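ORC1-type DNA replication protein 2 (PDB 1W5T) binds DNA and ATP as an AAA+ ATPase of the Cdc6/Orc family and takes part in regulating DNA replication in the archaeon Aeropyrum pernix. Local coordinates at residues D50-G56 and F182-D188; A90-F95 and I143-S149; L126-V130 and V167-S173; E302-L306 and H361-L367; L100-S105 and V117-A122. All coordinates share one frame; numbering follows the deposited sequence.

Contact 1: D50-G56 and F182-D188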
# COMPACT_ATOMS: atom_id res chain seq x y z
N ASP A 50 17.12 13.70 -0.44
CA ASP A 50 15.89 13.63 0.35
C ASP A 50 15.34 12.21 0.53
O ASP A 50 15.48 11.35 -0.34
CB ASP A 50 14.82 14.52 -0.25
CG ASP A 50 15.14 15.98 -0.06
OD1 ASP A 50 15.61 16.65 -1.03
OD2 ASP A 50 15.00 16.54 1.04
N VAL A 51 14.72 11.99 1.68
CA VAL A 51 14.05 10.73 1.96
C VAL A 51 12.61 11.08 2.23
O VAL A 51 12.32 11.84 3.15
CB VAL A 51 14.69 10.01 3.19
CG1 VAL A 51 13.86 8.80 3.63
CG2 VAL A 51 16.14 9.61 2.92
N ASN A 52 11.70 10.56 1.41
CA ASN A 52 10.27 10.77 1.63
C ASN A 52 9.49 9.44 1.72
O ASN A 52 9.98 8.40 1.35
CB ASN A 52 9.68 11.67 0.55
CG ASN A 52 10.37 13.04 0.47
OD1 ASN A 52 10.51 13.73 1.47
ND2 ASN A 52 10.77 13.44 -0.73
N MET A 53 8.28 9.47 2.23
CA MET A 53 7.53 8.26 2.36
C MET A 53 6.11 8.42 1.87
O MET A 53 5.49 9.47 2.07
CB MET A 53 7.54 7.77 3.81
CG MET A 53 6.69 6.51 4.03
SD MET A 53 6.68 5.86 5.72
CE MET A 53 8.20 4.99 5.72
N ILE A 54 5.59 7.34 1.29
CA ILE A 54 4.18 7.17 0.93
C ILE A 54 3.69 6.02 1.75
O ILE A 54 4.34 4.98 1.78
CB ILE A 54 4.06 6.78 -0.57
CG1 ILE A 54 4.51 7.93 -1.49
CG2 ILE A 54 2.62 6.30 -0.88
CD1 ILE A 54 4.68 7.57 -3.05
N TYR A 55 2.56 6.19 2.44
CA TYR A 55 1.86 5.07 3.07
C TYR A 55 0.36 5.14 2.77
O TYR A 55 -0.17 6.18 2.37
CB TYR A 55 2.14 4.99 4.61
CG TYR A 55 1.70 6.22 5.42
CD1 TYR A 55 0.54 6.20 6.21
CD2 TYR A 55 2.46 7.41 5.40
CE1 TYR A 55 0.14 7.33 6.98
CE2 TYR A 55 2.08 8.53 6.17
CZ TYR A 55 0.92 8.46 6.94
OH TYR A 55 0.56 9.56 7.65
N GLY A 56 -0.33 4.03 2.94
CA GLY A 56 -1.77 3.98 2.72
C GLY A 56 -2.60 3.78 3.96
O GLY A 56 -2.08 3.60 5.06
N PHE A 182 15.69 8.82 -1.75
CA PHE A 182 14.85 7.69 -1.41
C PHE A 182 13.40 8.02 -1.37
O PHE A 182 13.03 9.07 -0.92
CB PHE A 182 15.24 7.15 -0.04
CG PHE A 182 16.56 6.48 -0.02
CD1 PHE A 182 17.66 7.15 0.43
CD2 PHE A 182 16.70 5.16 -0.43
CE1 PHE A 182 18.89 6.53 0.49
CE2 PHE A 182 17.95 4.55 -0.42
CZ PHE A 182 19.04 5.25 0.05
N LEU A 183 12.59 7.10 -1.85
CA LEU A 183 11.16 7.18 -1.71
C LEU A 183 10.78 5.87 -1.06
O LEU A 183 10.90 4.80 -1.68
CB LEU A 183 10.53 7.30 -3.08
CG LEU A 183 9.26 8.14 -3.20
CD1 LEU A 183 8.43 7.74 -4.38
CD2 LEU A 183 8.42 8.32 -1.95
N LEU A 184 10.40 5.91 0.21
CA LEU A 184 10.01 4.68 0.92
C LEU A 184 8.52 4.50 0.71
O LEU A 184 7.77 5.48 0.70
CB LEU A 184 10.31 4.79 2.40
CG LEU A 184 11.71 5.37 2.76
CD1 LEU A 184 12.01 5.41 4.29
CD2 LEU A 184 12.81 4.58 2.05
N VAL A 185 8.07 3.27 0.48
CA VAL A 185 6.62 3.04 0.37
C VAL A 185 6.26 1.95 1.36
O VAL A 185 6.83 0.90 1.25
CB VAL A 185 6.25 2.58 -1.04
CG1 VAL A 185 4.74 2.33 -1.16
CG2 VAL A 185 6.72 3.60 -2.07
N ALA A 186 5.35 2.24 2.31
CA ALA A 186 4.96 1.32 3.39
C ALA A 186 3.47 1.08 3.35
O ALA A 186 2.74 1.86 2.83
CB ALA A 186 5.35 1.85 4.75
N SER A 187 3.00 -0.01 3.95
CA SER A 187 1.57 -0.32 3.80
C SER A 187 0.65 0.63 4.57
O SER A 187 -0.47 0.89 4.14
CB SER A 187 1.28 -1.77 4.15
OG SER A 187 1.72 -1.98 5.46
N ASP A 188 1.15 1.17 5.68
CA ASP A 188 0.35 2.01 6.53
C ASP A 188 1.22 2.71 7.61
O ASP A 188 2.43 2.46 7.70
CB ASP A 188 -0.76 1.15 7.16
CG ASP A 188 -0.22 -0.02 7.95
OD1 ASP A 188 -0.29 -1.18 7.47
OD2 ASP A 188 0.36 0.14 9.05
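Val51 and Phe182 run alongside each other in the same direction on neighbouring strands, with Val51 CG2 3.8 Å from Phe182 CD1. The other valine methyl, CG1, stands anti to the backbone N (chi1 171°) and meets Leu184, reaching its CD1 obliquely at 3.9 Å. Leu184 also receives the end of Met53. The methionine chain is extended to SD and then bends (chi3 -80°), which carries its CE to 3.9 Å from Leu184 CB, while SD lies near Ala186 CB. These residues share one face of the sheet. Segments 51-56 and 182-186 run parallel at 22°, within strands 51-56 and 180-186 of the five-stranded parallel sheet of the AAA+ core, whose order, 5-1-4-3-2 counted from strand 206-212, is that of this class of P-loop ATPases. Their backbones are laced by five bonds, among them Leu184 N to Asn52 O (2.8 Å) and Ile54 N to Leu184 O (2.9 Å), so that both polar backbone atoms of Leu184 are satisfied by strand 51-56. On the other face Ile54 slants across Leu183, its CG1 4.0 Å from Leu183 CD2 and its CD1 touching both leucine methyls. Helices 65-82 and 28-43 both pack on this face, Ala69 on Ile54, Leu183 and Val185, and the ATP-binding Lys65 on Val185. Past the regular pairing, Gly56 N makes a weak bond to Ser187 O, and Asp188 CB rests 3.5 Å from Gly56 O. The Asp188 carboxylate turns to Arg190 for a salt bridge, and Ser187 OG donates to Asp188 OD1 from above the carboxylate plane.

Contact 2: A90-F95 and I143-S149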
# COMPACT_ATOMS: atom_id res chain seq x y z
N ALA A 90 15.57 3.16 -9.36
CA ALA A 90 15.72 1.77 -9.03
C ALA A 90 14.54 1.46 -8.17
O ALA A 90 14.16 2.27 -7.34
CB ALA A 90 17.05 1.47 -8.31
N TYR A 91 13.96 0.28 -8.39
CA TYR A 91 12.77 -0.12 -7.68
C TYR A 91 13.04 -1.43 -6.96
O TYR A 91 13.46 -2.40 -7.55
CB TYR A 91 11.54 -0.24 -8.60
CG TYR A 91 10.32 -0.75 -7.87
CD1 TYR A 91 9.52 0.11 -7.08
CD2 TYR A 91 10.01 -2.07 -7.93
CE1 TYR A 91 8.40 -0.39 -6.38
CE2 TYR A 91 8.96 -2.60 -7.22
CZ TYR A 91 8.14 -1.78 -6.46
OH TYR A 91 7.10 -2.38 -5.83
N VAL A 92 12.82 -1.43 -5.67
CA VAL A 92 12.97 -2.64 -4.90
C VAL A 92 11.77 -2.88 -4.03
O VAL A 92 11.40 -2.03 -3.23
CB VAL A 92 14.21 -2.55 -3.96
CG1 VAL A 92 14.49 -3.89 -3.31
CG2 VAL A 92 15.44 -2.01 -4.76
N ASN A 93 11.18 -4.06 -4.21
CA ASN A 93 10.17 -4.56 -3.31
C ASN A 93 10.83 -5.38 -2.19
O ASN A 93 11.36 -6.47 -2.44
CB ASN A 93 9.19 -5.45 -4.07
CG ASN A 93 7.98 -5.80 -3.22
OD1 ASN A 93 8.11 -5.97 -1.99
ND2 ASN A 93 6.80 -5.85 -3.85
N ALA A 94 10.78 -4.87 -0.96
CA ALA A 94 11.57 -5.40 0.13
C ALA A 94 11.04 -6.71 0.73
O ALA A 94 11.72 -7.33 1.54
CB ALA A 94 11.74 -4.36 1.20
N PHE A 95 9.83 -7.11 0.34
CA PHE A 95 9.35 -8.48 0.55
C PHE A 95 10.29 -9.49 -0.13
O PHE A 95 10.53 -10.62 0.37
CB PHE A 95 7.98 -8.67 -0.11
CG PHE A 95 6.81 -8.47 0.80
CD1 PHE A 95 6.99 -8.35 2.18
CD2 PHE A 95 5.52 -8.39 0.27
CE1 PHE A 95 5.88 -8.16 3.03
CE2 PHE A 95 4.39 -8.21 1.11
CZ PHE A 95 4.57 -8.09 2.49
N ILE A 143 13.34 3.72 -5.03
CA ILE A 143 12.07 3.38 -4.34
C ILE A 143 12.29 2.09 -3.54
O ILE A 143 12.65 1.07 -4.12
CB ILE A 143 10.89 3.13 -5.34
CG1 ILE A 143 10.71 4.31 -6.31
CG2 ILE A 143 9.59 2.77 -4.56
CD1 ILE A 143 9.75 4.04 -7.46
N LEU A 144 12.05 2.15 -2.22
CA LEU A 144 12.00 0.93 -1.41
C LEU A 144 10.57 0.70 -1.01
O LEU A 144 10.11 1.28 -0.02
CB LEU A 144 12.88 0.99 -0.16
CG LEU A 144 14.37 1.30 -0.29
CD1 LEU A 144 15.03 1.60 1.06
CD2 LEU A 144 15.07 0.16 -1.02
N ASP A 145 9.90 -0.17 -1.77
CA ASP A 145 8.53 -0.63 -1.55
C ASP A 145 8.39 -1.69 -0.46
O ASP A 145 9.32 -2.44 -0.16
CB ASP A 145 7.97 -1.21 -2.85
CG ASP A 145 6.50 -0.91 -3.05
OD1 ASP A 145 5.77 -0.55 -2.08
OD2 ASP A 145 5.96 -1.01 -4.16
N GLU A 146 7.19 -1.76 0.12
CA GLU A 146 6.92 -2.65 1.24
C GLU A 146 8.00 -2.43 2.29
O GLU A 146 8.54 -3.40 2.83
CB GLU A 146 6.91 -4.14 0.82
CG GLU A 146 5.92 -4.53 -0.28
CD GLU A 146 4.45 -4.49 0.14
OE1 GLU A 146 3.57 -4.69 -0.71
OE2 GLU A 146 4.16 -4.25 1.31
N PHE A 147 8.26 -1.16 2.58
CA PHE A 147 9.34 -0.76 3.47
C PHE A 147 9.13 -1.33 4.86
O PHE A 147 10.10 -1.72 5.52
CB PHE A 147 9.48 0.78 3.52
CG PHE A 147 10.63 1.25 4.37
CD1 PHE A 147 11.96 1.03 3.97
CD2 PHE A 147 10.40 1.89 5.58
CE1 PHE A 147 13.01 1.46 4.74
CE2 PHE A 147 11.45 2.32 6.38
CZ PHE A 147 12.75 2.11 5.97
N GLN A 148 7.87 -1.42 5.29
CA GLN A 148 7.55 -1.96 6.60
C GLN A 148 8.19 -3.33 6.82
O GLN A 148 8.58 -3.62 7.93
CB GLN A 148 6.05 -2.00 6.88
CG GLN A 148 5.30 -3.16 6.23
CD GLN A 148 5.21 -3.05 4.73
OE1 GLN A 148 5.47 -1.98 4.12
NE2 GLN A 148 4.82 -4.14 4.11
N SER A 149 8.34 -4.15 5.77
CA SER A 149 9.04 -5.43 5.91
C SER A 149 10.55 -5.29 6.17
O SER A 149 11.22 -6.20 6.68
CB SER A 149 8.77 -6.38 4.74
OG SER A 149 9.57 -6.09 3.62
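Ala90 O accepts from Ile143 N at 2.8 Å, the first rung between parallel strands 87-93 and 139-145. Tyr91 follows with its CG anti to the backbone N (chi1 176°), which lays the ring along the neighbouring strand: CD1 rests 3.7 Å from Ile143 CG2, and OH extends to Asp145. There OH donates to OD2, which lies at the ring edge, in its plane, with the carboxylate turned 80° to the ring. The modelled distance from Tyr91 OH to Asp145 OD2, 2.4 Å, is very short and its exact value doubtful. Val92 bonds through both backbone atoms: its N donates to Ile143 O and its O accepts from Asp145 N, while its CB packs on Leu144 CD2 on the opposite face of the sheet. Asn93 lies alongside Glu146, and its OD1 takes the amide of Phe95 in an Asx turn that bends the chain off the strand. Ala94 N reaches Asp145 O at 2.9 Å from above the carbonyl plane. Phe95 then covers Glu146, whose CG sits over one ring face, 4.2 Å from the ring centroid, in a CH-pi contact, and whose carboxylate stacks only 9° from the ring plane. Gln148 NE2 holds Glu146 OE2 at 2.9 Å. A hydrophobic run in strand 139-145 leads to Asp145 at its end and Glu146 just after, which fits a Walker B motif. The ATP-binding Thr66 on Asp145 OD2 and Glu146 N on OD1 probably fix the rotation of this carboxylate close to the magnesium ion, while Phe95 and Gln148 restrain Glu146 beside the bound nucleotide.

Contact 3: L126-V130 and V167-S173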
# COMPACT_ATOMS: atom_id res chain seq x y z
N LEU A 126 27.47 0.02 -1.37
CA LEU A 126 27.02 1.37 -1.28
C LEU A 126 28.15 2.33 -1.67
O LEU A 126 27.91 3.29 -2.39
CB LEU A 126 26.53 1.62 0.15
CG LEU A 126 25.47 2.71 0.37
CD1 LEU A 126 24.25 2.48 -0.50
CD2 LEU A 126 25.08 2.77 1.83
N LYS A 127 29.37 2.05 -1.21
CA LYS A 127 30.55 2.83 -1.60
C LYS A 127 30.77 2.81 -3.10
O LYS A 127 31.00 3.86 -3.66
CB LYS A 127 31.84 2.36 -0.90
CG LYS A 127 31.86 2.55 0.60
CD LYS A 127 33.23 2.15 1.16
CE LYS A 127 33.20 1.92 2.67
NZ LYS A 127 33.54 0.47 2.99
N ALA A 128 30.73 1.63 -3.72
CA ALA A 128 30.97 1.46 -5.18
C ALA A 128 29.90 2.18 -6.02
O ALA A 128 30.17 2.76 -7.09
CB ALA A 128 31.04 -0.00 -5.55
N LEU A 129 28.69 2.14 -5.48
CA LEU A 129 27.52 2.85 -6.00
C LEU A 129 27.78 4.34 -5.98
O LEU A 129 27.67 5.00 -7.02
CB LEU A 129 26.29 2.50 -5.17
CG LEU A 129 24.88 2.38 -5.75
CD1 LEU A 129 24.82 2.17 -7.27
CD2 LEU A 129 24.12 1.24 -4.96
N VAL A 130 28.18 4.87 -4.83
CA VAL A 130 28.54 6.28 -4.71
C VAL A 130 29.64 6.67 -5.68
O VAL A 130 29.52 7.67 -6.36
CB VAL A 130 28.90 6.64 -3.28
CG1 VAL A 130 29.67 7.98 -3.22
CG2 VAL A 130 27.62 6.75 -2.45
N VAL A 167 23.22 7.89 3.98
CA VAL A 167 24.39 7.57 3.17
C VAL A 167 25.41 8.71 2.93
O VAL A 167 26.62 8.50 3.02
CB VAL A 167 23.96 6.92 1.83
CG1 VAL A 167 23.06 7.88 1.04
CG2 VAL A 167 25.17 6.46 1.02
N HIS A 168 24.93 9.90 2.64
CA HIS A 168 25.82 11.04 2.38
C HIS A 168 26.55 11.64 3.60
O HIS A 168 27.42 12.51 3.43
CB HIS A 168 25.05 12.10 1.62
CG HIS A 168 24.28 11.54 0.48
ND1 HIS A 168 24.88 10.84 -0.55
CD2 HIS A 168 22.95 11.52 0.22
CE1 HIS A 168 23.96 10.46 -1.41
NE2 HIS A 168 22.78 10.86 -0.97
N GLU A 169 26.19 11.19 4.80
CA GLU A 169 26.90 11.50 6.04
C GLU A 169 27.89 10.40 6.36
O GLU A 169 28.93 10.67 6.96
CB GLU A 169 25.92 11.64 7.21
CG GLU A 169 24.96 12.82 7.12
CD GLU A 169 24.02 12.90 8.32
OE1 GLU A 169 22.83 13.23 8.12
OE2 GLU A 169 24.47 12.63 9.47
N GLU A 170 27.58 9.16 5.96
CA GLU A 170 28.45 8.02 6.23
C GLU A 170 29.44 7.78 5.10
O GLU A 170 30.58 7.35 5.33
CB GLU A 170 27.63 6.75 6.44
CG GLU A 170 26.93 6.66 7.79
CD GLU A 170 27.45 5.52 8.67
OE1 GLU A 170 26.98 5.38 9.82
OE2 GLU A 170 28.34 4.75 8.22
N ILE A 171 28.98 7.99 3.86
CA ILE A 171 29.81 7.72 2.69
C ILE A 171 29.81 8.93 1.80
O ILE A 171 28.99 9.01 0.89
CB ILE A 171 29.32 6.46 1.94
CG1 ILE A 171 29.20 5.28 2.91
CG2 ILE A 171 30.29 6.11 0.81
CD1 ILE A 171 28.46 4.12 2.35
N PRO A 172 30.72 9.87 2.06
CA PRO A 172 30.83 11.11 1.26
C PRO A 172 31.36 10.80 -0.12
O PRO A 172 32.13 9.86 -0.26
CB PRO A 172 31.85 11.96 2.05
CG PRO A 172 31.87 11.33 3.43
CD PRO A 172 31.71 9.84 3.16
N SER A 173 30.89 11.53 -1.11
CA SER A 173 31.40 11.41 -2.46
C SER A 173 32.75 12.14 -2.61
O SER A 173 33.12 12.95 -1.77
CB SER A 173 30.40 12.05 -3.39
OG SER A 173 29.92 13.25 -2.77
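Leu126 CD2 touches two residues at once, Ile171 CD1 at 3.7 Å and Val167 CG2 at 3.8 Å, with the leucine chain slanting across both. Ile171 also serves the next residue of helix 122-136: its CG2 lies 3.9 Å from Lys127 CG, the two side chains meeting at about a right angle; the lysine contributes its aliphatic CG, while NZ forms a salt bridge with Asp124. One turn on, Val130 CG1 settles 3.9 Å from Ser173 CA. All of this is apolar contact on the outer part of the alpha/beta AAA+ domain, where helix 122-136, which leads into strand 139-145, packs against the short helix 167-170 and the chain leaving it. Replacing Leu126 by alanine would probably open a gap beside Val167 and leave the end of Ile171 freer to turn. Ile171 is held by its N, which donates to Val167 O at 2.6 Å as the helix ends. The Val167 torsion (chi1 60°) sets CG2 opposite the backbone N, toward Leu126, and CG1 over the centre of the His168 ring, whose NE2 is bonded to Ile180 O at the start of the next strand. Farther out, Leu104 of helix 100-111 and Leu164 of helix 158-165 pack on Leu126.

Contact 4: E302-L306 and H361-L367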
# COMPACT_ATOMS: atom_id res chain seq x y z
N GLU A 302 -2.63 -10.68 9.68
CA GLU A 302 -3.03 -9.57 10.54
C GLU A 302 -3.89 -10.09 11.70
O GLU A 302 -3.68 -9.73 12.86
CB GLU A 302 -3.85 -8.58 9.69
CG GLU A 302 -3.47 -7.09 9.64
CD GLU A 302 -2.09 -6.74 10.15
OE1 GLU A 302 -1.23 -6.36 9.34
OE2 GLU A 302 -1.89 -6.81 11.37
N LEU A 303 -4.86 -10.95 11.38
CA LEU A 303 -5.73 -11.56 12.38
C LEU A 303 -4.99 -12.51 13.32
O LEU A 303 -5.20 -12.44 14.53
CB LEU A 303 -6.92 -12.27 11.74
CG LEU A 303 -7.79 -11.39 10.85
CD1 LEU A 303 -8.89 -12.22 10.20
CD2 LEU A 303 -8.34 -10.15 11.58
N GLU A 304 -4.14 -13.36 12.73
CA GLU A 304 -3.27 -14.29 13.43
C GLU A 304 -2.39 -13.61 14.46
O GLU A 304 -2.00 -14.23 15.44
CB GLU A 304 -2.37 -15.03 12.42
CG GLU A 304 -3.10 -15.97 11.47
CD GLU A 304 -2.19 -16.87 10.62
OE1 GLU A 304 -1.10 -16.44 10.13
OE2 GLU A 304 -2.60 -18.03 10.42
N ALA A 305 -2.05 -12.34 14.22
CA ALA A 305 -1.29 -11.55 15.17
C ALA A 305 -2.12 -11.11 16.37
O ALA A 305 -1.60 -10.66 17.37
CB ALA A 305 -0.71 -10.32 14.49
N LEU A 306 -3.43 -11.23 16.27
CA LEU A 306 -4.32 -10.77 17.34
C LEU A 306 -4.48 -11.86 18.41
O LEU A 306 -4.56 -13.02 18.07
CB LEU A 306 -5.68 -10.43 16.74
CG LEU A 306 -6.02 -8.97 16.45
CD1 LEU A 306 -4.75 -8.12 16.11
CD2 LEU A 306 -7.20 -8.83 15.44
N HIS A 361 -7.47 -1.13 20.05
CA HIS A 361 -6.57 -1.72 19.08
C HIS A 361 -7.28 -2.14 17.80
O HIS A 361 -6.76 -1.90 16.71
CB HIS A 361 -5.83 -2.89 19.68
CG HIS A 361 -4.71 -3.35 18.83
ND1 HIS A 361 -4.58 -4.67 18.42
CD2 HIS A 361 -3.70 -2.67 18.25
CE1 HIS A 361 -3.52 -4.77 17.64
NE2 HIS A 361 -2.96 -3.58 17.53
N LEU A 362 -8.46 -2.76 17.93
CA LEU A 362 -9.28 -3.14 16.78
C LEU A 362 -9.59 -1.91 15.98
O LEU A 362 -9.54 -1.95 14.76
CB LEU A 362 -10.61 -3.84 17.18
CG LEU A 362 -10.54 -5.29 17.73
CD1 LEU A 362 -11.83 -5.80 18.38
CD2 LEU A 362 -9.98 -6.32 16.73
N THR A 363 -9.90 -0.81 16.66
CA THR A 363 -10.23 0.42 15.99
C THR A 363 -9.04 0.96 15.20
O THR A 363 -9.17 1.35 14.04
CB THR A 363 -10.75 1.47 17.02
OG1 THR A 363 -12.10 1.15 17.35
CG2 THR A 363 -10.84 2.85 16.38
N SER A 364 -7.88 0.98 15.84
CA SER A 364 -6.68 1.51 15.22
C SER A 364 -6.21 0.65 14.06
O SER A 364 -5.46 1.13 13.20
CB SER A 364 -5.57 1.68 16.24
OG SER A 364 -5.05 0.45 16.59
N LEU A 365 -6.67 -0.60 14.01
CA LEU A 365 -6.29 -1.49 12.91
C LEU A 365 -7.26 -1.28 11.76
O LEU A 365 -7.15 -1.95 10.74
CB LEU A 365 -6.26 -2.97 13.30
CG LEU A 365 -5.08 -3.56 14.10
CD1 LEU A 365 -5.44 -4.94 14.69
CD2 LEU A 365 -3.77 -3.65 13.29
N GLY A 366 -8.20 -0.36 11.97
CA GLY A 366 -9.23 -0.05 11.00
C GLY A 366 -10.26 -1.13 10.79
O GLY A 366 -11.02 -1.08 9.83
N LEU A 367 -10.29 -2.11 11.67
CA LEU A 367 -11.22 -3.24 11.53
C LEU A 367 -12.63 -2.87 11.97
O LEU A 367 -13.60 -3.43 11.49
CB LEU A 367 -10.75 -4.47 12.32
CG LEU A 367 -9.53 -5.18 11.76
CD1 LEU A 367 -9.00 -6.22 12.74
CD2 LEU A 367 -9.89 -5.80 10.40
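His361, whose ring edge meets Leu306, has a carbonyl O that takes two donors: Ser364 OG at 2.9 Å, tilted 26° from the carbonyl plane, and, weakly, Leu365 N. They close the C-terminal end of helix 352-364 in the winged-helix domain, and the chain then passes through Gly366 into strand 368-372, one side of the wing hairpin. Gly366 takes positive phi in a Schellman motif, with Leu367 N bonded back to Leu362 O at 3.2 Å and Gly366 N to Thr363 O. This turn presents a row of leucines to Leu306, in the chain just after the short helix 300-304. Leu306 CD1 comes tip to tip with Leu365 CD1 at 3.6 Å. The His361 ring trails opposite its backbone N (chi1 -168°), bringing CE1 to 3.9 Å from Leu306 CD1, which lies near the imidazole plane. The other methyl, Leu306 CD2, is 4.0 Å from Leu362 CD2 and reaches Leu367 CD1, which also touches Leu303. Helix 308-322 lines the same interior, and its Glu310 bonds His361 ND1. Glu302 slants across Leu365; its OE2 makes a salt bridge to Arg190, at the start of helix 190-198, which follows strand 180-186 of the ATPase sheet, while Glu302 OE2 also lies 4.1 Å from Leu365 CD2.

Contact 5: L100-S105 and V117-A122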
# COMPACT_ATOMS: atom_id res chain seq x y z
N LEU A 100 20.03 -6.41 3.73
CA LEU A 100 20.50 -5.22 3.05
C LEU A 100 21.42 -5.59 1.89
O LEU A 100 21.45 -4.92 0.85
CB LEU A 100 21.23 -4.29 4.03
CG LEU A 100 21.46 -2.83 3.59
CD1 LEU A 100 20.15 -2.03 3.46
CD2 LEU A 100 22.39 -2.11 4.56
N TYR A 101 22.18 -6.67 2.07
CA TYR A 101 23.04 -7.14 1.01
C TYR A 101 22.21 -7.42 -0.26
O TYR A 101 22.63 -7.08 -1.36
CB TYR A 101 23.87 -8.36 1.43
CG TYR A 101 24.61 -8.98 0.25
CD1 TYR A 101 25.91 -8.59 -0.07
CD2 TYR A 101 23.98 -9.93 -0.57
CE1 TYR A 101 26.56 -9.16 -1.19
CE2 TYR A 101 24.61 -10.48 -1.65
CZ TYR A 101 25.89 -10.10 -1.96
OH TYR A 101 26.50 -10.68 -3.05
N THR A 102 21.05 -8.06 -0.08
CA THR A 102 20.20 -8.40 -1.22
C THR A 102 19.52 -7.16 -1.82
O THR A 102 19.52 -7.00 -3.02
CB THR A 102 19.15 -9.51 -0.85
OG1 THR A 102 19.83 -10.67 -0.35
CG2 THR A 102 18.43 -10.05 -2.09
N ILE A 103 18.98 -6.28 -0.98
CA ILE A 103 18.42 -4.99 -1.42
C ILE A 103 19.41 -4.24 -2.33
O ILE A 103 19.08 -3.83 -3.46
CB ILE A 103 17.94 -4.15 -0.19
CG1 ILE A 103 16.65 -4.77 0.38
CG2 ILE A 103 17.70 -2.67 -0.56
CD1 ILE A 103 16.44 -4.60 1.87
N LEU A 104 20.65 -4.14 -1.85
CA LEU A 104 21.72 -3.48 -2.56
C LEU A 104 22.09 -4.11 -3.90
O LEU A 104 22.33 -3.41 -4.89
CB LEU A 104 22.96 -3.35 -1.69
CG LEU A 104 22.84 -2.34 -0.56
CD1 LEU A 104 24.21 -2.28 0.04
CD2 LEU A 104 22.39 -0.97 -0.98
N SER A 105 22.13 -5.43 -3.96
CA SER A 105 22.55 -6.02 -5.23
C SER A 105 21.42 -5.90 -6.25
O SER A 105 21.65 -5.76 -7.45
CB SER A 105 23.06 -7.45 -5.04
OG SER A 105 22.01 -8.28 -4.58
N VAL A 117 29.41 -7.57 -6.82
CA VAL A 117 28.70 -7.73 -5.56
C VAL A 117 29.05 -9.04 -4.81
O VAL A 117 28.74 -9.15 -3.64
CB VAL A 117 27.17 -7.63 -5.83
CG1 VAL A 117 26.65 -8.89 -6.54
CG2 VAL A 117 26.43 -7.32 -4.58
N ARG A 118 29.68 -10.01 -5.48
CA ARG A 118 30.14 -11.26 -4.83
C ARG A 118 30.92 -10.90 -3.59
O ARG A 118 31.90 -10.16 -3.67
CB ARG A 118 31.07 -12.07 -5.73
CG ARG A 118 30.41 -12.92 -6.80
CD ARG A 118 31.41 -13.68 -7.80
NE ARG A 118 31.09 -15.11 -7.91
CZ ARG A 118 30.04 -15.60 -8.56
NH1 ARG A 118 29.22 -14.78 -9.20
NH2 ARG A 118 29.81 -16.91 -8.60
N GLY A 119 30.49 -11.37 -2.44
CA GLY A 119 31.29 -11.19 -1.25
C GLY A 119 31.51 -9.76 -0.76
O GLY A 119 32.29 -9.55 0.18
N ALA A 120 30.84 -8.78 -1.37
CA ALA A 120 30.99 -7.40 -0.90
C ALA A 120 30.01 -7.10 0.23
O ALA A 120 28.81 -7.34 0.10
CB ALA A 120 30.81 -6.38 -2.06
N PRO A 121 30.49 -6.55 1.35
CA PRO A 121 29.57 -6.12 2.41
C PRO A 121 28.64 -5.01 1.89
O PRO A 121 29.01 -4.27 1.00
CB PRO A 121 30.49 -5.61 3.52
CG PRO A 121 31.87 -6.09 3.15
CD PRO A 121 31.90 -6.27 1.67
N ALA A 122 27.44 -4.95 2.45
CA ALA A 122 26.42 -3.95 2.15
C ALA A 122 27.00 -2.55 2.07
O ALA A 122 26.75 -1.83 1.10
CB ALA A 122 25.32 -4.01 3.20
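A type II beta turn from Val117 to Ala120, closed by Ala120 N on Val117 O at 3.1 Å, sets two carbonyls facing Tyr101 on the first turn of helix 100-111. Tyr101 OH donates to Val117 O at 2.8 Å, coming from well above the carbonyl plane (60° out of it), and Ala120 N takes the same oxygen from the opposite face. The tyrosine side chain swings out opposite its own backbone N (chi1 171°), and the ring reaches across to the turn and offers its edge: Ala120 O lies in the ring plane, 3.2 Å from Tyr101 CD1. A phenylalanine at Tyr101 would probably cost Val117 O its hydroxyl donor and tie the ring less firmly to the loop. One helical turn later, Val117 CG2 packs tightly on Ser105 CB at 3.4 Å. At the far end of the loop, Ala122 opens helix 122-136 and turns its CB to Leu100 CD2, 3.7 Å away. Pro121 holds the N-cap position. The loop thus joins two consecutive helices of the AAA+ domain: Ile125 of helix 122-136 touches Tyr101, Leu104 and Val117, Leu164 of helix 158-165 packs on Leu100, and Ile103 touches Leu144 of strand 139-145.

In the fold
Contact 1 is buried, while contact 2, in the same parallel sheet, is partly exposed at its end; Val185 joins them through backbone bonds to Leu144 and Phe147, and both lie near the nucleotide, contact 2 closer. Contact 1 is almost all backbone ladder and apolar packing, whereas contact 2 adds tyrosine, carboxylate and amide groups toward the nucleotide site. Contacts 5 and 3 lie farther out, on helices flanking that sheet; both use helix 122-136 and meet through Leu104 and Leu126, yet contact 5 relies on a tyrosine hydroxyl and contact 3 on aliphatic groups. Contact 4 is a partly buried leucine cluster in the winged-helix domain, although Arg190, through Asp188 and Glu302, connects it to contact 1.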